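Local coordinates for histidine kinase (Paraburkholderia phymatum, PDB 6NB0), which probably acts as a sensor histidine kinase, passing a phosphate from ATP to a histidine side chain at the start of a phosphorelay, at residues A[134-137]-A[138-142]; A[255-258]-A[259-263]. One frame throughout, in Å; residues are numbered along the deposited sequence. Where two conformers were deposited one is given.

Contact 1 (A[134-137]-A[138-142]); sequences ALRP and LLDET
Arg136 and Asp140 form a salt bridge between successive turns at the start of helix 135-154, which follows directly on strand 131-134. NE of Arg136 points almost straight at OD1 of Asp140, with an N-H...O angle of 173°, but at 3.3 Å between Arg136 NE and Asp140 OD1 the bond is weak. The carboxylate oxygen lies at the edge of the guanidinium, near its plane, while the two flat groups are turned 65° against each other. A water bridges the pair: it accepts from Arg136 NH2 at 2.8 Å and donates to Asp140 OD1 at 2.6 Å; OD1 thus has two partners, the weak NE bond and the water. The arginine gets there with CG anti to its backbone N (chi1 174°) and a bend at chi2 that swings the chain along the helix; NH1 is held separately by the carbonyl of Leu164.

This is probably the first helix of the ATP-binding domain that histidine kinases carry, an alpha/beta sandwich in which helices pack on one face of a mixed sheet. Leu135 and Leu139 accordingly turn to strand 196-204, and Leu138 to helix 173-189. Backbone bonds set the spacing, among them Leu139 N to Leu135 O at 3.0 Å and Glu141 N to Pro137 O at 2.9 Å. Pro137, without an N-H, sits in the first turn, where no such donor is needed. Further on, Leu138 O takes both Thr142 N, at 3.0 Å, and Thr142 OG1, at 2.8 Å, from opposite faces of its carbonyl plane. Glu141 ties the helix to Arg173 and Arg45 through its two carboxylate oxygens.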
loop_
_atom_site.group_PDB
_atom_site.type_symbol
_atom_site.label_atom_id
_atom_site.label_comp_id
_atom_site.label_asym_id
_atom_site.label_seq_id
_atom_site.Cartn_x
_atom_site.Cartn_y
_atom_site.Cartn_z
ATOM N N ALA A 134 19.212 14.792 -9.758
ATOM C CA ALA A 134 18.828 16.032 -10.423
ATOM C C ALA A 134 17.345 16.343 -10.208
ATOM O O ALA A 134 16.464 15.526 -10.505
ATOM C CB ALA A 134 19.163 15.935 -11.916
ATOM N N LEU A 135 17.073 17.550 -9.693
ATOM C CA LEU A 135 15.706 17.950 -9.366
ATOM C C LEU A 135 14.858 18.160 -10.614
ATOM O O LEU A 135 13.683 17.784 -10.642
ATOM C CB LEU A 135 15.732 19.238 -8.533
ATOM C CG LEU A 135 16.023 19.013 -7.038
ATOM C CD1 LEU A 135 16.382 20.341 -6.327
ATOM C CD2 LEU A 135 14.796 18.352 -6.392
ATOM N N ARG A 136 15.418 18.786 -11.649
ATOM C CA ARG A 136 14.551 19.146 -12.775
ATOM C C ARG A 136 14.022 17.927 -13.541
ATOM O O ARG A 136 12.831 17.905 -13.889
ATOM C CB ARG A 136 15.281 20.098 -13.721
ATOM C CG ARG A 136 14.496 20.409 -14.990
ATOM C CD ARG A 136 13.170 21.076 -14.660
ATOM N NE ARG A 136 12.410 21.472 -15.849
ATOM C CZ ARG A 136 12.571 22.632 -16.485
ATOM N NH1 ARG A 136 13.483 23.510 -16.062
ATOM N NH2 ARG A 136 11.823 22.921 -17.546
ATOM N N PRO A 137 14.835 16.900 -13.841
ATOM C CA PRO A 137 14.244 15.695 -14.448
ATOM C C PRO A 137 13.196 15.044 -13.565
ATOM O O PRO A 137 12.238 14.448 -14.082
ATOM C CB PRO A 137 15.453 14.773 -14.672
ATOM C CG PRO A 137 16.652 15.723 -14.777
ATOM C CD PRO A 137 16.304 16.779 -13.743
ATOM N N LEU A 138 13.322 15.161 -12.240
ATOM C CA LEU A 138 12.254 14.639 -11.382
ATOM C C LEU A 138 10.942 15.404 -11.577
ATOM O O LEU A 138 9.862 14.797 -11.644
ATOM C CB LEU A 138 12.692 14.673 -9.913
ATOM C CG LEU A 138 11.577 14.216 -8.969
ATOM C CD1 LEU A 138 11.110 12.804 -9.304
ATOM C CD2 LEU A 138 12.026 14.312 -7.507
ATOM N N LEU A 139 11.014 16.736 -11.651
ATOM C CA LEU A 139 9.830 17.536 -11.923
ATOM C C LEU A 139 9.207 17.171 -13.267
ATOM O O LEU A 139 7.980 17.061 -13.377
ATOM C CB LEU A 139 10.199 19.024 -11.879
ATOM C CG LEU A 139 10.685 19.503 -10.502
ATOM C CD1 LEU A 139 11.302 20.898 -10.595
ATOM C CD2 LEU A 139 9.556 19.494 -9.459
ATOM N N ASP A 140 10.028 17.034 -14.316
ATOM C CA ASP A 140 9.481 16.716 -15.634
ATOM C C ASP A 140 8.848 15.330 -15.649
ATOM O O ASP A 140 7.793 15.121 -16.271
ATOM C CB ASP A 140 10.571 16.800 -16.705
ATOM C CG ASP A 140 11.035 18.227 -16.980
ATOM O OD1 ASP A 140 10.245 19.175 -16.857
ATOM O OD2 ASP A 140 12.204 18.387 -17.353
ATOM N N GLU A 141 9.480 14.366 -14.977
ATOM C CA GLU A 141 8.891 13.031 -14.875
ATOM C C GLU A 141 7.544 13.061 -14.171
ATOM O O GLU A 141 6.622 12.342 -14.565
ATOM C CB GLU A 141 9.848 12.095 -14.138
ATOM C CG GLU A 141 9.302 10.692 -13.934
ATOM C CD GLU A 141 10.369 9.706 -13.457
ATOM O OE1 GLU A 141 11.270 10.120 -12.685
ATOM O OE2 GLU A 141 10.310 8.524 -13.882
ATOM N N THR A 142 7.426 13.865 -13.103
ATOM C CA THR A 142 6.163 14.016 -12.397
ATOM C C THR A 142 5.078 14.501 -13.347
ATOM O O THR A 142 3.967 13.947 -13.394
ATOM C CB THR A 142 6.325 15.011 -11.225
ATOM O OG1 THR A 142 7.355 14.562 -10.314
ATOM C CG2 THR A 142 5.005 15.166 -10.452
HETATM O O HOH W 1 9.871 21.212 -18.488
#

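Contact 2 (A[255-258]-A[259-263]); sequences KRVA and EAHDG
A Schellman motif closes helix 252-260, with Gly263 N bonding back to Ala258 O at 2.8 Å and Asp262 N to Glu259 O at 3.1 Å. Asp262 is the C-prime residue, and its positive phi of 54° turns the chain out of the helix. A side chain joins the cap: ND1 of His261 donates to Val257 O at 3.0 Å, the carbonyl oxygen lying in the plane of the imidazole ring at its edge. The backbone N of the same histidine reaches Val257 O at 3.1 Å from the opposite face of the carbonyl plane, so one residue satisfies that oxygen twice. With CG beside its backbone N (chi1 -73°), the ring runs alongside Val257, whose CG1 is 3.8 Å from His261 ND1.

One turn back, Lys255 crosses Glu259 in a loose salt bridge. The lysine chain stays extended until it bends at chi4 (-81°), which brings NZ to 3.5 Å from Glu259 OE2 and equally far from OE1, where the hydrogen bond is weak. CE of Lys255 lies closer, 3.3 Å from Glu259 OE2.

His261 NE2 accepts from the backbone N-H of Asp172, just ahead of helix 173-189, against which Val257 also packs. Ala258 rests on Phe265 and Phe280 of strands 264-267 and 276-283, while in one of its two conformers Arg256 reaches Thr123 on helix 109-125.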
loop_
_atom_site.group_PDB
_atom_site.type_symbol
_atom_site.label_atom_id
_atom_site.label_comp_id
_atom_site.label_asym_id
_atom_site.label_seq_id
_atom_site.Cartn_x
_atom_site.Cartn_y
_atom_site.Cartn_z
ATOM N N LYS A 255 2.644 14.154 3.322
ATOM C CA LYS A 255 3.021 14.573 4.671
ATOM C C LYS A 255 4.148 13.706 5.228
ATOM O O LYS A 255 5.127 14.222 5.797
ATOM C CB LYS A 255 1.799 14.513 5.589
ATOM C CG LYS A 255 2.084 14.904 7.053
ATOM C CD LYS A 255 0.798 14.868 7.877
ATOM C CE LYS A 255 1.045 15.322 9.321
ATOM N NZ LYS A 255 1.603 14.222 10.136
ATOM N N ARG A 256 4.020 12.381 5.090
ATOM C CA ARG A 256 5.032 11.484 5.641
ATOM C C ARG A 256 6.388 11.714 4.989
ATOM O O ARG A 256 7.422 11.739 5.671
ATOM C CB ARG A 256 4.596 10.030 5.455
ATOM C CG ARG A 256 3.781 9.476 6.611
ATOM C CD ARG A 256 4.617 9.416 7.860
ATOM N NE ARG A 256 4.711 8.068 8.408
ATOM C CZ ARG A 256 5.784 7.598 9.030
ATOM N NH1 ARG A 256 6.858 8.369 9.157
ATOM N NH2 ARG A 256 5.788 6.357 9.515
ATOM N N VAL A 257 6.402 11.866 3.669
ATOM C CA VAL A 257 7.673 11.992 2.970
ATOM C C VAL A 257 8.289 13.354 3.261
ATOM O O VAL A 257 9.496 13.474 3.473
ATOM C CB VAL A 257 7.464 11.750 1.462
ATOM C CG1 VAL A 257 8.715 12.143 0.657
ATOM C CG2 VAL A 257 7.092 10.283 1.203
ATOM N N ALA A 258 7.458 14.400 3.308
ATOM C CA ALA A 258 7.960 15.724 3.680
ATOM C C ALA A 258 8.601 15.698 5.060
ATOM O O ALA A 258 9.732 16.174 5.250
ATOM C CB ALA A 258 6.819 16.749 3.629
ATOM N N GLU A 259 7.897 15.135 6.051
ATOM C CA GLU A 259 8.425 15.167 7.402
ATOM C C GLU A 259 9.637 14.261 7.544
ATOM O O GLU A 259 10.530 14.560 8.336
ATOM C CB GLU A 259 7.337 14.799 8.408
ATOM C CG GLU A 259 6.241 15.873 8.426
ATOM C CD GLU A 259 5.091 15.568 9.362
ATOM O OE1 GLU A 259 5.087 14.475 9.979
ATOM O OE2 GLU A 259 4.194 16.437 9.474
ATOM N N ALA A 260 9.704 13.187 6.754
ATOM C CA ALA A 260 10.875 12.314 6.776
ATOM C C ALA A 260 12.108 13.021 6.221
ATOM O O ALA A 260 13.238 12.687 6.606
ATOM C CB ALA A 260 10.585 11.042 5.975
ATOM N N HIS A 261 11.913 13.996 5.327
ATOM C CA HIS A 261 12.997 14.846 4.844
ATOM C C HIS A 261 13.144 16.130 5.667
ATOM O O HIS A 261 13.589 17.148 5.131
ATOM C CB HIS A 261 12.792 15.190 3.360
ATOM C CG HIS A 261 13.061 14.049 2.421
ATOM N ND1 HIS A 261 12.110 13.099 2.114
ATOM C CD2 HIS A 261 14.168 13.714 1.714
ATOM C CE1 HIS A 261 12.624 12.219 1.270
ATOM N NE2 HIS A 261 13.870 12.576 1.005
ATOM N N ASP A 262 12.785 16.104 6.956
ATOM C CA ASP A 262 12.901 17.274 7.834
ATOM C C ASP A 262 12.194 18.488 7.230
ATOM O O ASP A 262 12.688 19.616 7.285
ATOM C CB ASP A 262 14.363 17.591 8.130
ATOM C CG ASP A 262 15.073 16.454 8.846
ATOM O OD1 ASP A 262 14.381 15.642 9.492
ATOM O OD2 ASP A 262 16.318 16.381 8.765
ATOM N N GLY A 263 11.025 18.248 6.642
ATOM C CA GLY A 263 10.258 19.262 5.948
ATOM C C GLY A 263 8.849 19.350 6.505
ATOM O O GLY A 263 8.598 19.045 7.670
#

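Contacts 1 and 2 lie at opposite ends of their helices: contact 1 begins helix 135-154, and contact 2 finishes helix 252-260. Their centres are 18 Å apart and they do not touch, yet both lean on helix 173-189 and on the same mixed sheet, contact 1 through strands 157-161 and 196-204, contact 2 through 264-267 and 276-283. Each is partly buried, with leucines inward in the first and Val257, Ala258 and His261 in the second. Each also carries an acid-base pair four residues apart, with a bridging water between the partners in contact 1. In contact 2, nearer the centre of the chain, the backbone and the His261 ring supply the bonds that end the helix.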